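Local coordinates for protein Moesin/ezrin/radixin homolog 2 (Drosophila melanogaster, PDB 7EDR) that probably links membrane proteins to the cortical cytoskeleton and signalling partners through its FERM domain, as the fly homolog of the merlin tumour suppressor, at residues P210-N213 with T217-W220; I230-E233 with P239-T242. All blocks are in the same frame, centred on the assembly; numbering follows the deposited sequence.

Contact 1: residues P210-N213 with T217-W220; sequences PITN and TKLW
Ile211 and Leu219 face each other as the antiparallel hydrogen-bonded pair of the hairpin joining strands 207-212 and 218-223, the first two strands of the four-stranded sheet in the PH-like C-terminal part of the FERM domain, their short segments running at 134° to one another. Both bonds of the pair are 2.8 Å long: Ile211 N gives to Leu219 O, and Leu219 N gives back to Ile211 O. Pro210 with Trp220 and Thr212 with Lys218 are the non-hydrogen-bonded pairs to either side.

At Pro210 the ring carbon CB sits over one face of the indole, 4.3 Å from the centroid of the six-membered ring of Trp220, a CH-pi contact. Trp220 CG lies beside its own backbone N (chi1 -66°), which swings CE3 and CZ3 back under the proline; NE1 at the far edge bonds to Glu233 O. On the other face of the sheet, Ile211 CG1 meets Leu219 CB at 3.9 Å. On the Pro210 and Trp220 face again, nearer the turn, Thr212 CG2 lies near Lys218 CG.

Asn213 closes the hairpin end. Its CG stands between the backbone N and the carbonyl carbon (chi1 66°), bringing OD1 within 3.0 Å of Thr217 N in a rather bent bond. A weak backbone bond runs from Asn213 N to Thr217 O. Asn213 ND2 and Thr217 OG1 both bond to the backbone of another protein's chain, and Leu219 packs on an aromatic side chain of it.

The amide of Asn213 thus does two jobs: its oxygen ties down the turn and probably helps hold its nitrogen where it can bond to the partner's backbone.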
ATOM      1  N   PRO C 210      -9.241  -3.456 -37.457  1.00 33.17           N
ATOM      2  CA  PRO C 210      -9.294  -4.574 -38.398  1.00 28.10           C
ATOM      3  C   PRO C 210      -7.900  -4.940 -38.865  1.00 30.99           C
ATOM      4  O   PRO C 210      -7.132  -4.071 -39.282  1.00 29.85           O
ATOM      5  CB  PRO C 210     -10.156  -4.020 -39.531  1.00 28.94           C
ATOM      6  CG  PRO C 210      -9.832  -2.535 -39.529  1.00 26.25           C
ATOM      7  CD  PRO C 210      -9.471  -2.154 -38.114  1.00 28.84           C
ATOM      8  N   ILE C 211      -7.549  -6.220 -38.782  1.00 32.74           N
ATOM      9  CA  ILE C 211      -6.206  -6.670 -39.102  1.00 35.65           C
ATOM     10  C   ILE C 211      -6.313  -7.914 -39.972  1.00 37.53           C
ATOM     11  O   ILE C 211      -7.390  -8.475 -40.168  1.00 37.49           O
ATOM     12  CB  ILE C 211      -5.358  -6.962 -37.840  1.00 33.71           C
ATOM     13  CG1 ILE C 211      -5.991  -8.075 -37.004  1.00 28.49           C
ATOM     14  CG2 ILE C 211      -5.216  -5.724 -36.992  1.00 30.15           C
ATOM     15  CD1 ILE C 211      -5.189  -8.446 -35.793  1.00 25.14           C
ATOM     16  N   THR C 212      -5.161  -8.334 -40.488  1.00 34.55           N
ATOM     17  CA  THR C 212      -5.001  -9.607 -41.178  1.00 36.88           C
ATOM     18  C   THR C 212      -3.759 -10.289 -40.632  1.00 39.94           C
ATOM     19  O   THR C 212      -2.717  -9.640 -40.468  1.00 40.04           O
ATOM     20  CB  THR C 212      -4.863  -9.413 -42.696  1.00 37.56           C
ATOM     21  OG1 THR C 212      -4.047  -8.264 -42.954  1.00 35.19           O
ATOM     22  CG2 THR C 212      -6.231  -9.221 -43.348  1.00 37.07           C
ATOM     23  N   ASN C 213      -3.867 -11.585 -40.334  1.00 40.76           N
ATOM     24  CA  ASN C 213      -2.691 -12.367 -39.980  1.00 40.09           C
ATOM     25  C   ASN C 213      -1.954 -12.710 -41.274  1.00 49.65           C
ATOM     26  O   ASN C 213      -2.236 -12.150 -42.338  1.00 46.92           O
ATOM     27  CB  ASN C 213      -3.068 -13.600 -39.167  1.00 37.46           C
ATOM     28  CG  ASN C 213      -3.889 -14.599 -39.960  1.00 46.24           C
ATOM     29  OD1 ASN C 213      -4.297 -14.323 -41.089  1.00 45.36           O
ATOM     30  ND2 ASN C 213      -4.161 -15.761 -39.359  1.00 42.78           N
ATOM     31  N   THR C 217      -6.291 -13.864 -43.218  1.00 42.56           N
ATOM     32  CA  THR C 217      -7.569 -13.915 -42.518  1.00 38.10           C
ATOM     33  C   THR C 217      -7.881 -12.551 -41.919  1.00 43.75           C
ATOM     34  O   THR C 217      -7.039 -11.942 -41.252  1.00 40.42           O
ATOM     35  CB  THR C 217      -7.543 -14.953 -41.405  1.00 37.40           C
ATOM     36  OG1 THR C 217      -7.151 -16.224 -41.924  1.00 39.02           O
ATOM     37  CG2 THR C 217      -8.908 -15.061 -40.760  1.00 37.40           C
ATOM     38  N   LYS C 218      -9.092 -12.067 -42.168  1.00 47.71           N
ATOM     39  CA  LYS C 218      -9.539 -10.814 -41.582  1.00 43.21           C
ATOM     40  C   LYS C 218      -9.935 -11.045 -40.127  1.00 41.15           C
ATOM     41  O   LYS C 218     -10.714 -11.955 -39.815  1.00 41.37           O
ATOM     42  CB  LYS C 218     -10.696 -10.236 -42.395  1.00 44.07           C
ATOM     43  CG  LYS C 218     -10.305  -9.900 -43.828  1.00 46.96           C
ATOM     44  CD  LYS C 218     -11.503  -9.528 -44.691  1.00 50.18           C
ATOM     45  CE  LYS C 218     -12.185  -8.271 -44.165  1.00 62.50           C
ATOM     46  NZ  LYS C 218     -13.285  -7.761 -45.047  1.00 63.81           N
ATOM     47  N   LEU C 219      -9.367 -10.240 -39.233  1.00 39.81           N
ATOM     48  CA  LEU C 219      -9.592 -10.380 -37.804  1.00 37.75           C
ATOM     49  C   LEU C 219      -9.730  -8.996 -37.196  1.00 34.21           C
ATOM     50  O   LEU C 219      -9.474  -7.973 -37.847  1.00 31.33           O
ATOM     51  CB  LEU C 219      -8.437 -11.133 -37.123  1.00 40.32           C
ATOM     52  CG  LEU C 219      -8.077 -12.544 -37.599  1.00 37.74           C
ATOM     53  CD1 LEU C 219      -6.680 -12.928 -37.135  1.00 35.73           C
ATOM     54  CD2 LEU C 219      -9.085 -13.552 -37.096  1.00 34.10           C
ATOM     55  N   TRP C 220     -10.095  -8.972 -35.918  1.00 35.11           N
ATOM     56  CA  TRP C 220     -10.124  -7.739 -35.139  1.00 31.99           C
ATOM     57  C   TRP C 220      -9.059  -7.793 -34.051  1.00 33.58           C
ATOM     58  O   TRP C 220      -8.987  -8.767 -33.286  1.00 29.90           O
ATOM     59  CB  TRP C 220     -11.503  -7.505 -34.512  1.00 31.50           C
ATOM     60  CG  TRP C 220     -12.582  -7.252 -35.515  1.00 33.25           C
ATOM     61  CD1 TRP C 220     -13.473  -8.169 -36.022  1.00 35.81           C
ATOM     62  CD2 TRP C 220     -12.880  -6.009 -36.149  1.00 29.17           C
ATOM     63  NE1 TRP C 220     -14.306  -7.561 -36.932  1.00 32.19           N
ATOM     64  CE2 TRP C 220     -13.959  -6.238 -37.031  1.00 33.17           C
ATOM     65  CE3 TRP C 220     -12.333  -4.726 -36.069  1.00 30.99           C
ATOM     66  CZ2 TRP C 220     -14.501  -5.224 -37.821  1.00 33.93           C
ATOM     67  CZ3 TRP C 220     -12.871  -3.722 -36.846  1.00 33.01           C
ATOM     68  CH2 TRP C 220     -13.952  -3.973 -37.707  1.00 36.29           C
TER

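Contact 2: residues I230-E233 with P239-T242; sequences IYDE and PKTT
Tyr231 lays one face of its ring against Pro239, whose CB stands 4.2 Å from the ring centroid, 27° off the normal, in a CH-pi contact. The two side chains run alongside one another, with Tyr231 CG beside its own backbone N (chi1 -61°); this brings the CD2-CE2 side of the ring beneath the proline, and CE2 comes to 3.7 Å from Pro239 CB. Beyond the ring, Tyr231 OH is bonded to Asn229 ND2.

The backbone joins through Ile230. Its N donates to Thr241 O at 2.9 Å, while its O accepts from Lys240 N at 2.7 Å, the donor nearly in line with the C=O. Lys240 and Thr241 therefore both face Ile230, a classic beta bulge. Thr241 CG2 rests 3.7 Å from Ile230 CB on the same face of the sheet, and the aliphatic part of Lys240 reaches across to set CE near Asp232 CB.

Strand 241-244 is an outermost strand of the four-stranded antiparallel sheet within this chain, and another protein's chain packs on Thr241 and Lys240. Strand 227-232, on its side away from 241-244, pairs with strand 218-223, where Ile230 touches Leu219 and Leu221 and Tyr231 packs on Trp220.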
ATOM      1  N   ILE C 230      -7.710 -11.025 -29.832  1.00 29.26           N
ATOM      2  CA  ILE C 230      -7.844 -11.307 -31.255  1.00 31.34           C
ATOM      3  C   ILE C 230      -9.248 -11.844 -31.474  1.00 28.25           C
ATOM      4  O   ILE C 230      -9.671 -12.785 -30.790  1.00 29.69           O
ATOM      5  CB  ILE C 230      -6.766 -12.296 -31.741  1.00 30.60           C
ATOM      6  CG1 ILE C 230      -5.376 -11.697 -31.510  1.00 31.49           C
ATOM      7  CG2 ILE C 230      -6.955 -12.654 -33.213  1.00 29.52           C
ATOM      8  CD1 ILE C 230      -5.178 -10.340 -32.161  1.00 28.63           C
ATOM      9  N   TYR C 231      -9.987 -11.219 -32.382  1.00 28.77           N
ATOM     10  CA  TYR C 231     -11.360 -11.625 -32.647  1.00 32.43           C
ATOM     11  C   TYR C 231     -11.511 -12.097 -34.081  1.00 34.04           C
ATOM     12  O   TYR C 231     -10.819 -11.624 -34.997  1.00 36.35           O
ATOM     13  CB  TYR C 231     -12.376 -10.494 -32.427  1.00 29.52           C
ATOM     14  CG  TYR C 231     -12.437  -9.945 -31.029  1.00 32.86           C
ATOM     15  CD1 TYR C 231     -11.622  -8.873 -30.651  1.00 29.42           C
ATOM     16  CD2 TYR C 231     -13.322 -10.471 -30.087  1.00 29.50           C
ATOM     17  CE1 TYR C 231     -11.682  -8.352 -29.373  1.00 27.96           C
ATOM     18  CE2 TYR C 231     -13.388  -9.950 -28.806  1.00 30.36           C
ATOM     19  CZ  TYR C 231     -12.559  -8.891 -28.462  1.00 28.40           C
ATOM     20  OH  TYR C 231     -12.591  -8.354 -27.208  1.00 30.62           O
ATOM     21  N   ASP C 232     -12.461 -13.003 -34.267  1.00 36.47           N
ATOM     22  CA  ASP C 232     -12.901 -13.351 -35.605  1.00 38.28           C
ATOM     23  C   ASP C 232     -13.605 -12.166 -36.247  1.00 38.50           C
ATOM     24  O   ASP C 232     -14.203 -11.326 -35.564  1.00 39.84           O
ATOM     25  CB  ASP C 232     -13.842 -14.547 -35.561  1.00 43.17           C
ATOM     26  CG  ASP C 232     -13.997 -15.194 -36.905  1.00 51.92           C
ATOM     27  OD1 ASP C 232     -14.649 -14.580 -37.780  1.00 50.94           O
ATOM     28  OD2 ASP C 232     -13.456 -16.310 -37.084  1.00 64.38           O
ATOM     29  N   GLU C 233     -13.539 -12.112 -37.580  1.00 40.44           N
ATOM     30  CA  GLU C 233     -14.113 -10.988 -38.310  1.00 41.04           C
ATOM     31  C   GLU C 233     -15.575 -10.747 -37.942  1.00 41.90           C
ATOM     32  O   GLU C 233     -16.025  -9.595 -37.910  1.00 35.45           O
ATOM     33  CB  GLU C 233     -13.984 -11.226 -39.807  1.00 45.98           C
ATOM     34  CG  GLU C 233     -14.462 -10.061 -40.657  1.00 51.05           C
ATOM     35  CD  GLU C 233     -14.692 -10.453 -42.109  1.00 61.61           C
ATOM     36  OE1 GLU C 233     -14.512 -11.648 -42.461  1.00 61.98           O
ATOM     37  OE2 GLU C 233     -15.051  -9.556 -42.900  1.00 66.56           O
ATOM     38  N   PRO C 239     -13.386 -13.211 -27.714  1.00 37.66           N
ATOM     39  CA  PRO C 239     -12.090 -13.284 -28.400  1.00 37.01           C
ATOM     40  C   PRO C 239     -11.669 -14.723 -28.666  1.00 34.33           C
ATOM     41  O   PRO C 239     -12.012 -15.643 -27.921  1.00 32.76           O
ATOM     42  CB  PRO C 239     -11.126 -12.582 -27.427  1.00 33.80           C
ATOM     43  CG  PRO C 239     -11.748 -12.697 -26.091  1.00 32.23           C
ATOM     44  CD  PRO C 239     -13.259 -12.769 -26.312  1.00 36.92           C
ATOM     45  N   LYS C 240     -10.934 -14.909 -29.770  1.00 36.51           N
ATOM     46  CA  LYS C 240     -10.416 -16.233 -30.112  1.00 39.44           C
ATOM     47  C   LYS C 240      -9.180 -16.573 -29.296  1.00 38.72           C
ATOM     48  O   LYS C 240      -9.026 -17.709 -28.838  1.00 43.34           O
ATOM     49  CB  LYS C 240     -10.090 -16.313 -31.606  1.00 42.80           C
ATOM     50  CG  LYS C 240     -11.327 -16.314 -32.506  1.00 40.29           C
ATOM     51  CD  LYS C 240     -12.350 -17.323 -31.997  1.00 36.80           C
ATOM     52  CE  LYS C 240     -13.642 -17.229 -32.807  1.00 48.11           C
ATOM     53  NZ  LYS C 240     -14.859 -17.409 -31.944  1.00 52.71           N
ATOM     54  N   THR C 241      -8.289 -15.601 -29.122  1.00 39.02           N
ATOM     55  CA  THR C 241      -7.108 -15.746 -28.290  1.00 33.87           C
ATOM     56  C   THR C 241      -6.788 -14.382 -27.698  1.00 35.99           C
ATOM     57  O   THR C 241      -7.362 -13.358 -28.091  1.00 37.41           O
ATOM     58  CB  THR C 241      -5.923 -16.304 -29.090  1.00 34.43           C
ATOM     59  OG1 THR C 241      -4.898 -16.737 -28.192  1.00 36.85           O
ATOM     60  CG2 THR C 241      -5.357 -15.255 -30.038  1.00 28.54           C
ATOM     61  N   THR C 242      -5.855 -14.369 -26.751  1.00 32.72           N
ATOM     62  CA  THR C 242      -5.533 -13.147 -26.040  1.00 31.69           C
ATOM     63  C   THR C 242      -4.103 -13.225 -25.527  1.00 33.57           C
ATOM     64  O   THR C 242      -3.555 -14.317 -25.319  1.00 32.66           O
ATOM     65  CB  THR C 242      -6.516 -12.907 -24.879  1.00 35.23           C
ATOM     66  OG1 THR C 242      -6.307 -11.595 -24.316  1.00 29.28           O
ATOM     67  CG2 THR C 242      -6.354 -13.995 -23.803  1.00 30.17           C
TER

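Contacts 1 and 2 are the first and third strand pairs of one antiparallel sheet in the PH-like lobe of the FERM domain, their centres about 9 Å apart. Strands 218-223 and 227-232 join them: Trp220 O probably accepts from Tyr231 N, and Leu219 CB packs near Tyr231 O. Both are partly buried and place a proline over an aromatic face, but contact 1 has regular strand pairing closed by an asparagine amide, whereas contact 2 pairs through a bulge and lacks such a side-chain bond. None of contact 2's touching residues is fully exposed, unlike Pro210 and Lys218 in contact 1. Ile211, Leu219 and Ile230 form a shared apolar patch, and both contacts meet another protein's chain.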